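Local structure of enoyl-CoA hydratase (Thermus thermophilus, 1WZ8) at residues A[109-114]-A[127-132]; A[25-30]-A[61-66]; A[136-141]-A[172-177]; A[118-123]-A[149-154]; A[142-147]-A[250-255]. The protein probably catalyses the reversible hydration of the double bond of enoyl-CoA thioesters, as a hexameric member of the crotonase family. All blocks are in the same frame, centred on the assembly; numbering follows the deposited sequence.

Contact 2 comes first along the chain, closing the loop from 25-30 to 61-66 and pairing strands 21-26 and 57-62. Contact 1 joins 109-114 to 127-132 in the same sheet. Contact 4 starts within the loop of contact 1, on helix 118-125, and ends beyond it at 149-154, so the two cross. Contact 3, from 136-141 to 172-177, begins after contact 1 has closed and crosses contact 4; His141 of one lies close to Asp150 of the other. Contact 5 starts at 142-147, crosses contacts 3 and 4 and reaches helix 246-256. Together they tie the main sheet to the three-stranded sheet and the helices; methylpentanediol is bound beside residues of contacts 3, 4 and 5.

Contact 1: A[109-114]-A[127-132]; sequences AAVEKV and DIAVVG
Ala109 and Val111 share one face of a parallel beta ladder with Ala129 and Val131, while Ala110 and Val130 occupy the opposite face. Over the first face runs helix 118-125, where Ala123 touches Ala109, Val111 and Ala129; over the second, Ala199 of helix 195-207 packs on both Ala110 and Val130. At the two edges the sheet goes on, Ala110 bonding through its backbone to Leu60 of strand 57-62 and strand 188-190 lying beside 128-132. These are inner strands of the main sheet in the spiral core of the crotonase fold, and the chain between them passes through helix 118-125.

Residues 109-111 and 128-132 run nearly parallel, 18° apart. Ala109 uses both its backbone polar atoms on this neighbour: its N donates to Ile128 O at 2.9 Å, and its O receives Val130 N at 3.0 Å in an almost straight bond (177° at the hydrogen). Val111 N then donates to Val130 O at 3.0 Å, with a more bent 144° geometry. Val111 turns CG2 to the side of its own N and away from its carbonyl carbon, which brings that methyl to 4.1 Å from Ala129 CB. Val111 and Val131 stand side by side and point the same way. Just before the strand, Asp127 meets Lys166 of a second subunit, so this end of the ladder reaches an interface. The closest side-chain meeting within the ladder is Val111 CB to Val131 CG1, at 3.8 Å.

Contact 2: A[25-30]-A[61-66]; sequences TFRGEK and RGEGGV
Arg61 O is approached by three groups of the facing strand: Phe26 N donates a hydrogen bond to it at 3.0 Å in the carbonyl plane, Thr25 CA makes a CA-H...O contact at 3.1 Å, and the Phe26 ring reaches it obliquely through CD2, 3.4 Å away. The parallel ladder continues one step further as Glu63 N donates to Phe26 O at 2.8 Å. Strands 21-26 and 57-62, joined by helix 36-49, form a beta-alpha-beta unit of the crotonase core. With chi1 at 56°, the Phe26 ring folds over the neighbouring strand and takes Gly62 CA onto one face, 3.8 Å from its centroid, a CH-pi contact. Leu38 and Leu42 of helix 36-49 also pack against this ring. Arg27 and Glu63 run side by side, and Arg27 NE meets Glu63 OE2 in a salt bridge; its hydrogen bond is weak, short and bent, so its exact geometry is doubtful. The two planes are 88° apart, and OE2 alone comes to the guanidinium edge. Arg61 turns its guanidinium to Glu112 and Tyr196. This suggests that backbone bonds fix the register and the buried ring packs over it, while the ion pair probably adds mostly electrostatic attraction.

Contact 3: A[136-141]-A[172-177]; sequences RLLDGH and NEPLTG
Leu138 carries its CG opposite the backbone N (chi1 179°) and then bends at chi2 (63°), which lays CD1 against the chain at Asn172, 3.4 Å from Asn172 O and 4.2 Å from Pro174 CB. Asn172, with chi1 of -151°, crosses this leucine at about a right angle and brings OD1 to 3.0 Å from Gly140 CA; the same oxygen has a weak hydrogen bond to Arg143 N. Further along, Leu137 and Leu175 form an antiparallel hydrogen-bonded pair, Leu137 N to Leu175 O at 2.9 Å and Leu175 N to Leu137 O at 3.0 Å. This pair belongs to the small three-stranded sheet of the crotonase fold, strand 136-138 lying between 114-116 and 175-176. An ordered water donates to both Leu137 O and Glu173 O. Past the strand, Asp139 makes an Asx turn, its OD2 accepting from His141 N. His141 ND1 is shared by both Asp139 oxygens, OD1 at 3.1 Å and, in a weak bond, OD2 at 2.8 Å. The bond to OD1 lies nearly in the imidazole plane but reaches the oxygen from above the carboxylate plane. Across the ring, NE2 is hydrogen-bonded to O4 of a bound methylpentanediol, probably from the crystallisation liquor.

Contact 4: A[118-123]-A[149-154]; sequences AGLALA and GDHAVL
Ala121 lies against one face of the His151 ring, its CA 3.8 Å from the centroid in a CH-pi contact offset toward the rim, and its CB 3.5 Å from His151 CB. The contact joins helix 118-125 to the N-cap of helix 152-155, where His151 sits; in crotonases the start of the helix corresponding to 118-125 faces the acyl-thioester pocket, and a bound diol next to Asp150 is consistent with a pocket here. Leu120 crosses the imidazole at about a right angle, its CG 3.8 Å from His151 NE2. With chi1 at 82°, between its own N and carbonyl carbon, the His151 ring is turned so that one face lies over Ala121 CA. On the opposite face Ala152 CB stands over the centre, 4.3 Å above the plane. In the next shell the ring is held at both nitrogens. ND1 donates to Asp150 OD1 at 2.7 Å, on the syn side and 34° out of the carboxylate plane, and NE2 is hydrogen-bonded to Trp156 NE1. These two bonds should fix the ring's rotation. Further out, Val97 of helix 83-102 packs on His151, and Val153 O receives Trp224 NE1 of a third subunit.

Contact 5: A[142-147]-A[250-255]; sequences LRLGVA and EGLKAL
The end of helix 141-144 meets helix 246-256 where the Leu144 and Gly251 CA atoms are 4.5 Å apart. Helix 141-144 ends here in a Schellman motif: Gly145, with phi at 105°, is its C-prime residue, Val146 N returns to His141 O at 3.2 Å, and Gly145 N makes a weak bond to Leu142 O. That turn leaves Leu144 O directed at helix 246-256, where Gly251 CA meets it at 3.2 Å in a nearly straight CA-H...O contact (169° at the hydrogen). Gly251 has no side chain to hold the carbonyl off. One residue earlier, Arg143 O is joined to Gly251 O by an ordered water that donates to both carbonyls, at 2.8 Å from Arg143 O and 2.9 Å from Gly251 O.

The apolar part rests on Leu144. Its CG is trans to the backbone N (chi1 178°), and CD1 reaches forward to Leu252 CD2 at 3.4 Å, tighter than a usual carbon contact; the two side chains lie alongside and point the same way. The same CD1 is 4.2 Å from Leu255 CD1. Ile76 of helix 73-81 touches both Leu144 and Leu252, and Leu248 also touches Leu144; helix 246-256 thus meets helices 141-144 and 73-81.

Leu144 O is buried by the contact with no conventional hydrogen-bond partner in the model. Its closeness to a glycine CA is consistent with a weak CA-H...O attraction, which probably compensates only in part, while the water bonds Arg143 O and adds a second partner to Gly251 O, which also accepts Leu255 N.

Contact 1: A[109-114]-A[127-132]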
# COMPACT_ATOMS: atom_id res chain seq x y z
N ALA A 109 -0.40 -19.92 -21.43
CA ALA A 109 0.92 -20.25 -21.96
C ALA A 109 1.14 -21.76 -21.97
O ALA A 109 0.93 -22.43 -20.96
CB ALA A 109 2.00 -19.58 -21.12
N ALA A 110 1.54 -22.29 -23.12
CA ALA A 110 1.82 -23.72 -23.24
C ALA A 110 3.33 -23.80 -23.06
O ALA A 110 4.09 -23.70 -24.02
CB ALA A 110 1.42 -24.23 -24.63
N VAL A 111 3.76 -23.96 -21.81
CA VAL A 111 5.18 -23.99 -21.48
C VAL A 111 5.81 -25.36 -21.68
O VAL A 111 5.78 -26.22 -20.80
CB VAL A 111 5.38 -23.53 -20.03
CG1 VAL A 111 6.83 -23.17 -19.79
CG2 VAL A 111 4.47 -22.33 -19.74
N GLU A 112 6.40 -25.54 -22.86
CA GLU A 112 7.04 -26.80 -23.23
C GLU A 112 8.54 -26.83 -22.99
O GLU A 112 9.26 -25.91 -23.38
CB GLU A 112 6.78 -27.10 -24.71
CG GLU A 112 5.31 -27.23 -25.09
CD GLU A 112 5.12 -27.31 -26.59
OE1 GLU A 112 5.38 -26.30 -27.28
OE2 GLU A 112 4.71 -28.38 -27.08
N LYS A 113 9.00 -27.89 -22.33
CA LYS A 113 10.41 -28.14 -22.06
C LYS A 113 11.24 -27.15 -21.26
O LYS A 113 11.89 -27.53 -20.29
CB LYS A 113 11.15 -28.41 -23.37
CG LYS A 113 10.61 -29.60 -24.15
CD LYS A 113 11.48 -29.89 -25.36
CE LYS A 113 10.90 -31.03 -26.19
NZ LYS A 113 9.53 -30.69 -26.66
N VAL A 114 11.26 -25.88 -21.68
CA VAL A 114 12.07 -24.89 -20.99
C VAL A 114 11.46 -23.49 -20.92
O VAL A 114 10.85 -23.02 -21.87
CB VAL A 114 13.46 -24.75 -21.66
CG1 VAL A 114 14.35 -23.84 -20.84
CG2 VAL A 114 14.12 -26.12 -21.84
N ASP A 127 -2.06 -15.62 -17.55
CA ASP A 127 -3.02 -15.89 -16.49
C ASP A 127 -2.99 -17.35 -16.07
O ASP A 127 -3.10 -17.67 -14.90
CB ASP A 127 -4.41 -15.50 -16.97
CG ASP A 127 -4.50 -14.03 -17.32
OD1 ASP A 127 -4.50 -13.21 -16.38
OD2 ASP A 127 -4.55 -13.71 -18.52
N ILE A 128 -2.82 -18.23 -17.05
CA ILE A 128 -2.76 -19.65 -16.76
C ILE A 128 -1.61 -20.26 -17.55
O ILE A 128 -1.51 -20.07 -18.76
CB ILE A 128 -4.07 -20.36 -17.16
CG1 ILE A 128 -5.23 -19.81 -16.31
CG2 ILE A 128 -3.93 -21.86 -16.96
CD1 ILE A 128 -6.58 -20.42 -16.63
N ALA A 129 -0.74 -20.98 -16.86
CA ALA A 129 0.38 -21.63 -17.51
C ALA A 129 0.21 -23.12 -17.33
O ALA A 129 -0.09 -23.59 -16.24
CB ALA A 129 1.70 -21.17 -16.90
N VAL A 130 0.38 -23.86 -18.43
CA VAL A 130 0.30 -25.30 -18.38
C VAL A 130 1.71 -25.77 -18.67
O VAL A 130 2.28 -25.42 -19.71
CB VAL A 130 -0.64 -25.86 -19.48
CG1 VAL A 130 -0.68 -27.38 -19.40
CG2 VAL A 130 -2.04 -25.28 -19.30
N VAL A 131 2.30 -26.52 -17.75
CA VAL A 131 3.65 -27.01 -17.94
C VAL A 131 3.68 -28.53 -18.00
O VAL A 131 2.69 -29.19 -17.67
CB VAL A 131 4.61 -26.56 -16.80
CG1 VAL A 131 4.57 -25.06 -16.66
CG2 VAL A 131 4.22 -27.24 -15.49
N GLY A 132 4.81 -29.06 -18.43
CA GLY A 132 4.97 -30.50 -18.48
C GLY A 132 5.57 -30.91 -17.15
O GLY A 132 6.24 -30.11 -16.50

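Contact 2: A[25-30]-A[61-66]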
# COMPACT_ATOMS: atom_id res chain seq x y z
N THR A 25 2.56 -17.90 -31.84
CA THR A 25 3.71 -18.79 -31.79
C THR A 25 4.95 -17.94 -32.06
O THR A 25 5.01 -17.23 -33.06
CB THR A 25 3.63 -19.89 -32.88
OG1 THR A 25 2.47 -20.71 -32.66
CG2 THR A 25 4.87 -20.77 -32.85
N PHE A 26 5.93 -18.00 -31.17
CA PHE A 26 7.14 -17.21 -31.37
C PHE A 26 8.33 -18.09 -31.68
O PHE A 26 8.44 -19.22 -31.19
CB PHE A 26 7.41 -16.32 -30.15
CG PHE A 26 7.52 -17.07 -28.86
CD1 PHE A 26 8.73 -17.60 -28.45
CD2 PHE A 26 6.41 -17.22 -28.03
CE1 PHE A 26 8.85 -18.26 -27.23
CE2 PHE A 26 6.50 -17.88 -26.81
CZ PHE A 26 7.72 -18.40 -26.41
N ARG A 27 9.21 -17.57 -32.52
CA ARG A 27 10.39 -18.31 -32.96
C ARG A 27 11.66 -17.50 -32.69
O ARG A 27 11.80 -16.39 -33.20
CB ARG A 27 10.26 -18.60 -34.45
CG ARG A 27 11.28 -19.55 -35.05
CD ARG A 27 11.00 -19.72 -36.54
NE ARG A 27 11.72 -20.84 -37.13
CZ ARG A 27 13.04 -20.93 -37.20
NH1 ARG A 27 13.80 -19.96 -36.71
NH2 ARG A 27 13.61 -21.99 -37.76
N GLY A 28 12.56 -18.05 -31.89
CA GLY A 28 13.81 -17.37 -31.59
C GLY A 28 14.97 -18.21 -32.11
O GLY A 28 14.84 -18.86 -33.15
N GLU A 29 16.09 -18.18 -31.41
CA GLU A 29 17.26 -18.97 -31.81
C GLU A 29 17.06 -20.34 -31.16
O GLU A 29 15.93 -20.77 -30.95
CB GLU A 29 18.55 -18.31 -31.32
CG GLU A 29 18.67 -16.85 -31.73
CD GLU A 29 19.95 -16.19 -31.25
OE1 GLU A 29 20.51 -16.64 -30.23
OE2 GLU A 29 20.38 -15.20 -31.88
N LYS A 30 18.15 -21.04 -30.83
CA LYS A 30 18.00 -22.35 -30.19
C LYS A 30 17.20 -22.18 -28.91
O LYS A 30 17.42 -21.24 -28.15
CB LYS A 30 19.36 -22.96 -29.86
CG LYS A 30 20.10 -23.56 -31.05
CD LYS A 30 21.38 -24.25 -30.61
CE LYS A 30 22.34 -23.28 -29.93
NZ LYS A 30 23.53 -23.97 -29.37
N ARG A 61 2.81 -19.95 -27.39
CA ARG A 61 3.58 -21.18 -27.59
C ARG A 61 4.85 -20.85 -28.34
O ARG A 61 4.86 -19.97 -29.21
CB ARG A 61 2.77 -22.20 -28.38
CG ARG A 61 3.45 -23.56 -28.49
CD ARG A 61 2.73 -24.50 -29.46
NE ARG A 61 3.19 -25.89 -29.31
CZ ARG A 61 2.73 -26.91 -30.01
NH1 ARG A 61 1.79 -26.73 -30.93
NH2 ARG A 61 3.19 -28.13 -29.79
N GLY A 62 5.93 -21.54 -28.00
CA GLY A 62 7.19 -21.32 -28.68
C GLY A 62 7.27 -22.32 -29.81
O GLY A 62 6.70 -23.41 -29.72
N GLU A 63 7.95 -21.96 -30.89
CA GLU A 63 8.06 -22.87 -32.03
C GLU A 63 9.04 -23.99 -31.71
O GLU A 63 9.91 -23.84 -30.85
CB GLU A 63 8.55 -22.10 -33.26
CG GLU A 63 8.40 -22.89 -34.56
CD GLU A 63 9.67 -22.90 -35.37
OE1 GLU A 63 10.69 -23.44 -34.88
OE2 GLU A 63 9.66 -22.38 -36.50
N GLY A 64 8.89 -25.12 -32.40
CA GLY A 64 9.79 -26.24 -32.18
C GLY A 64 9.58 -27.05 -30.92
O GLY A 64 10.48 -27.77 -30.49
N GLY A 65 8.40 -26.93 -30.32
CA GLY A 65 8.10 -27.68 -29.11
C GLY A 65 8.87 -27.24 -27.87
O GLY A 65 9.14 -28.05 -26.98
N VAL A 66 9.23 -25.97 -27.81
CA VAL A 66 9.96 -25.44 -26.66
C VAL A 66 9.51 -24.00 -26.46
O VAL A 66 9.28 -23.28 -27.44
CB VAL A 66 11.49 -25.47 -26.89
CG1 VAL A 66 11.86 -24.59 -28.07
CG2 VAL A 66 12.21 -25.03 -25.63

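Contact 3: A[136-141]-A[172-177]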
# COMPACT_ATOMS: atom_id res chain seq x y z
N ARG A 136 11.55 -27.59 -17.43
CA ARG A 136 12.55 -26.96 -16.57
C ARG A 136 12.22 -25.47 -16.44
O ARG A 136 12.20 -24.76 -17.44
CB ARG A 136 13.95 -27.13 -17.15
CG ARG A 136 15.07 -26.56 -16.29
CD ARG A 136 16.44 -27.02 -16.77
NE ARG A 136 16.92 -26.28 -17.93
CZ ARG A 136 17.71 -25.21 -17.86
NH1 ARG A 136 18.11 -24.75 -16.68
NH2 ARG A 136 18.10 -24.59 -18.96
N LEU A 137 11.96 -25.02 -15.21
CA LEU A 137 11.65 -23.61 -14.97
C LEU A 137 12.74 -23.01 -14.09
O LEU A 137 13.00 -23.49 -12.99
CB LEU A 137 10.28 -23.48 -14.27
CG LEU A 137 9.13 -24.19 -14.98
CD1 LEU A 137 7.85 -24.02 -14.17
CD2 LEU A 137 8.94 -23.62 -16.38
N LEU A 138 13.38 -21.96 -14.59
CA LEU A 138 14.47 -21.33 -13.85
C LEU A 138 14.59 -19.84 -14.12
O LEU A 138 14.56 -19.39 -15.26
CB LEU A 138 15.78 -22.03 -14.23
CG LEU A 138 17.12 -21.58 -13.64
CD1 LEU A 138 17.14 -21.76 -12.13
CD2 LEU A 138 18.21 -22.40 -14.28
N ASP A 139 14.70 -19.06 -13.06
CA ASP A 139 14.86 -17.63 -13.21
C ASP A 139 16.21 -17.45 -13.92
O ASP A 139 16.29 -16.81 -14.96
CB ASP A 139 14.89 -16.95 -11.85
CG ASP A 139 15.18 -15.47 -11.95
OD1 ASP A 139 14.26 -14.70 -12.28
OD2 ASP A 139 16.35 -15.09 -11.73
N GLY A 140 17.25 -18.02 -13.32
CA GLY A 140 18.58 -18.00 -13.91
C GLY A 140 19.45 -16.75 -13.88
O GLY A 140 20.60 -16.80 -14.30
N HIS A 141 18.93 -15.64 -13.36
CA HIS A 141 19.70 -14.39 -13.35
C HIS A 141 20.95 -14.43 -12.45
O HIS A 141 22.02 -13.94 -12.80
CB HIS A 141 18.76 -13.26 -12.90
CG HIS A 141 17.77 -12.96 -14.00
ND1 HIS A 141 16.50 -13.42 -13.99
CD2 HIS A 141 17.97 -12.21 -15.16
CE1 HIS A 141 15.94 -12.94 -15.12
NE2 HIS A 141 16.79 -12.21 -15.84
N ASN A 172 19.47 -20.10 -7.55
CA ASN A 172 19.40 -20.46 -8.95
C ASN A 172 19.04 -21.94 -9.06
O ASN A 172 19.52 -22.65 -9.94
CB ASN A 172 20.74 -20.19 -9.62
CG ASN A 172 20.60 -19.86 -11.08
OD1 ASN A 172 20.16 -18.77 -11.44
ND2 ASN A 172 20.98 -20.81 -11.93
N GLU A 173 18.19 -22.40 -8.15
CA GLU A 173 17.74 -23.79 -8.14
C GLU A 173 16.57 -23.99 -9.10
O GLU A 173 15.52 -23.37 -8.94
CB GLU A 173 17.32 -24.21 -6.74
CG GLU A 173 18.43 -24.86 -5.94
CD GLU A 173 18.91 -26.15 -6.57
OE1 GLU A 173 18.13 -27.13 -6.60
OE2 GLU A 173 20.06 -26.18 -7.05
N PRO A 174 16.74 -24.86 -10.10
CA PRO A 174 15.65 -25.10 -11.05
C PRO A 174 14.47 -25.85 -10.42
O PRO A 174 14.60 -26.48 -9.38
CB PRO A 174 16.33 -25.92 -12.14
CG PRO A 174 17.34 -26.71 -11.37
CD PRO A 174 17.92 -25.68 -10.43
N LEU A 175 13.32 -25.74 -11.07
CA LEU A 175 12.12 -26.43 -10.64
C LEU A 175 11.62 -27.25 -11.82
O LEU A 175 11.76 -26.83 -12.97
CB LEU A 175 11.02 -25.43 -10.26
CG LEU A 175 11.00 -24.82 -8.86
CD1 LEU A 175 10.12 -23.59 -8.89
CD2 LEU A 175 10.48 -25.84 -7.83
N THR A 176 11.07 -28.42 -11.54
CA THR A 176 10.51 -29.23 -12.61
C THR A 176 9.07 -28.72 -12.68
O THR A 176 8.57 -28.12 -11.73
CB THR A 176 10.47 -30.73 -12.24
OG1 THR A 176 9.62 -30.92 -11.11
CG2 THR A 176 11.88 -31.25 -11.90
N GLY A 177 8.39 -28.94 -13.81
CA GLY A 177 7.01 -28.49 -13.92
C GLY A 177 6.17 -29.07 -12.80
O GLY A 177 5.32 -28.39 -12.22
O HOH W 1 13.35 -22.29 -10.25

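Contact 4: A[118-123]-A[149-154]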
# COMPACT_ATOMS: atom_id res chain seq x y z
N ALA A 118 13.65 -14.35 -19.36
CA ALA A 118 12.52 -13.68 -20.01
C ALA A 118 11.47 -14.71 -20.41
O ALA A 118 10.29 -14.40 -20.48
CB ALA A 118 13.00 -12.92 -21.24
N GLY A 119 11.91 -15.94 -20.67
CA GLY A 119 10.98 -16.99 -21.04
C GLY A 119 10.04 -17.30 -19.89
O GLY A 119 8.83 -17.45 -20.08
N LEU A 120 10.59 -17.40 -18.69
CA LEU A 120 9.78 -17.67 -17.51
C LEU A 120 8.93 -16.45 -17.20
O LEU A 120 7.80 -16.57 -16.73
CB LEU A 120 10.67 -18.02 -16.32
CG LEU A 120 9.96 -18.46 -15.03
CD1 LEU A 120 9.11 -19.71 -15.28
CD2 LEU A 120 11.00 -18.74 -13.96
N ALA A 121 9.47 -15.26 -17.46
CA ALA A 121 8.73 -14.02 -17.20
C ALA A 121 7.42 -14.01 -17.99
O ALA A 121 6.36 -13.68 -17.46
CB ALA A 121 9.58 -12.81 -17.58
N LEU A 122 7.51 -14.37 -19.27
CA LEU A 122 6.35 -14.39 -20.13
C LEU A 122 5.39 -15.48 -19.70
O LEU A 122 4.18 -15.27 -19.65
CB LEU A 122 6.78 -14.61 -21.59
CG LEU A 122 5.68 -14.61 -22.66
CD1 LEU A 122 4.89 -13.31 -22.59
CD2 LEU A 122 6.32 -14.79 -24.03
N ALA A 123 5.93 -16.65 -19.37
CA ALA A 123 5.13 -17.79 -18.93
C ALA A 123 4.32 -17.48 -17.68
O ALA A 123 3.14 -17.83 -17.58
CB ALA A 123 6.02 -18.99 -18.67
N GLY A 149 15.56 -9.38 -11.78
CA GLY A 149 14.63 -8.27 -11.92
C GLY A 149 13.68 -8.22 -13.10
O GLY A 149 13.02 -7.21 -13.29
N ASP A 150 13.58 -9.29 -13.88
CA ASP A 150 12.69 -9.24 -15.03
C ASP A 150 11.26 -9.76 -14.83
O ASP A 150 10.48 -9.78 -15.78
CB ASP A 150 13.33 -9.90 -16.26
CG ASP A 150 13.49 -11.40 -16.11
OD1 ASP A 150 13.00 -11.98 -15.13
OD2 ASP A 150 14.12 -12.01 -17.01
N HIS A 151 10.93 -10.15 -13.61
CA HIS A 151 9.57 -10.63 -13.31
C HIS A 151 9.42 -11.20 -11.91
O HIS A 151 8.38 -11.03 -11.27
CB HIS A 151 9.14 -11.72 -14.31
CG HIS A 151 9.65 -13.08 -13.97
ND1 HIS A 151 10.94 -13.48 -14.24
CD2 HIS A 151 9.07 -14.11 -13.30
CE1 HIS A 151 11.14 -14.70 -13.75
NE2 HIS A 151 10.02 -15.10 -13.17
N ALA A 152 10.46 -11.87 -11.43
CA ALA A 152 10.44 -12.53 -10.13
C ALA A 152 9.92 -11.73 -8.96
O ALA A 152 9.11 -12.22 -8.18
CB ALA A 152 11.81 -13.09 -9.81
N VAL A 153 10.40 -10.50 -8.80
CA VAL A 153 9.96 -9.71 -7.67
C VAL A 153 8.50 -9.29 -7.78
O VAL A 153 7.86 -9.01 -6.77
CB VAL A 153 10.89 -8.51 -7.45
CG1 VAL A 153 10.40 -7.65 -6.29
CG2 VAL A 153 12.29 -9.02 -7.15
N LEU A 154 7.95 -9.27 -8.99
CA LEU A 154 6.54 -8.90 -9.14
C LEU A 154 5.62 -10.11 -8.94
O LEU A 154 4.60 -10.03 -8.25
CB LEU A 154 6.26 -8.34 -10.54
CG LEU A 154 4.80 -7.94 -10.78
CD1 LEU A 154 4.49 -6.69 -9.98
CD2 LEU A 154 4.53 -7.70 -12.26

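Contact 5: A[142-147]-A[250-255]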
# COMPACT_ATOMS: atom_id res chain seq x y z
N LEU A 142 20.84 -15.00 -11.26
CA LEU A 142 21.98 -15.07 -10.34
C LEU A 142 23.15 -15.82 -10.96
O LEU A 142 24.31 -15.54 -10.67
CB LEU A 142 21.56 -15.71 -9.02
CG LEU A 142 20.85 -14.78 -8.02
CD1 LEU A 142 21.82 -13.68 -7.58
CD2 LEU A 142 19.61 -14.17 -8.65
N ARG A 143 22.83 -16.79 -11.82
CA ARG A 143 23.85 -17.57 -12.51
C ARG A 143 24.56 -16.67 -13.52
O ARG A 143 25.76 -16.81 -13.74
CB ARG A 143 23.19 -18.75 -13.24
CG ARG A 143 24.11 -19.55 -14.14
CD ARG A 143 23.28 -20.19 -15.25
NE ARG A 143 22.84 -21.55 -14.97
CZ ARG A 143 22.00 -22.23 -15.74
NH1 ARG A 143 21.49 -21.68 -16.84
NH2 ARG A 143 21.71 -23.50 -15.46
N LEU A 144 23.81 -15.76 -14.12
CA LEU A 144 24.35 -14.83 -15.11
C LEU A 144 25.15 -13.72 -14.44
O LEU A 144 26.00 -13.09 -15.06
CB LEU A 144 23.22 -14.20 -15.94
CG LEU A 144 23.60 -13.16 -16.99
CD1 LEU A 144 24.50 -13.79 -18.04
CD2 LEU A 144 22.34 -12.59 -17.64
N GLY A 145 24.86 -13.47 -13.16
CA GLY A 145 25.58 -12.44 -12.44
C GLY A 145 24.83 -11.14 -12.20
O GLY A 145 25.43 -10.14 -11.83
N VAL A 146 23.52 -11.16 -12.41
CA VAL A 146 22.71 -9.96 -12.18
C VAL A 146 21.49 -10.31 -11.33
O VAL A 146 21.14 -11.48 -11.19
CB VAL A 146 22.22 -9.33 -13.52
CG1 VAL A 146 23.41 -8.84 -14.33
CG2 VAL A 146 21.42 -10.35 -14.32
N ALA A 147 20.86 -9.29 -10.77
CA ALA A 147 19.69 -9.48 -9.92
C ALA A 147 18.51 -10.05 -10.71
O ALA A 147 18.40 -9.85 -11.93
CB ALA A 147 19.29 -8.16 -9.28
N GLU A 250 31.80 -11.53 -15.67
CA GLU A 250 32.28 -12.87 -15.33
C GLU A 250 31.19 -13.90 -15.62
O GLU A 250 31.48 -15.01 -16.07
CB GLU A 250 32.68 -12.93 -13.86
CG GLU A 250 32.89 -14.33 -13.29
CD GLU A 250 34.04 -15.08 -13.95
OE1 GLU A 250 34.92 -14.42 -14.54
OE2 GLU A 250 34.06 -16.33 -13.86
N GLY A 251 29.94 -13.53 -15.34
CA GLY A 251 28.83 -14.43 -15.58
C GLY A 251 28.76 -14.84 -17.04
O GLY A 251 28.60 -16.02 -17.35
N LEU A 252 28.88 -13.86 -17.93
CA LEU A 252 28.84 -14.12 -19.36
C LEU A 252 30.07 -14.90 -19.79
O LEU A 252 29.96 -15.91 -20.50
CB LEU A 252 28.79 -12.80 -20.14
CG LEU A 252 27.47 -12.03 -20.14
CD1 LEU A 252 27.63 -10.75 -20.95
CD2 LEU A 252 26.38 -12.91 -20.75
N LYS A 253 31.24 -14.43 -19.36
CA LYS A 253 32.50 -15.08 -19.70
C LYS A 253 32.45 -16.56 -19.34
O LYS A 253 32.65 -17.43 -20.19
CB LYS A 253 33.65 -14.40 -18.94
CG LYS A 253 35.03 -14.93 -19.30
CD LYS A 253 36.10 -14.40 -18.35
CE LYS A 253 36.20 -12.89 -18.39
NZ LYS A 253 37.23 -12.38 -17.45
N ALA A 254 32.18 -16.84 -18.06
CA ALA A 254 32.11 -18.21 -17.58
C ALA A 254 31.06 -19.01 -18.33
O ALA A 254 31.27 -20.18 -18.65
CB ALA A 254 31.80 -18.22 -16.09
N LEU A 255 29.93 -18.38 -18.62
CA LEU A 255 28.84 -19.04 -19.33
C LEU A 255 29.31 -19.48 -20.71
O LEU A 255 29.24 -20.67 -21.05
CB LEU A 255 27.65 -18.09 -19.46
CG LEU A 255 26.27 -18.74 -19.59
CD1 LEU A 255 25.21 -17.64 -19.64
CD2 LEU A 255 26.20 -19.61 -20.84
O HOH W 2 27.71 -17.90 -15.35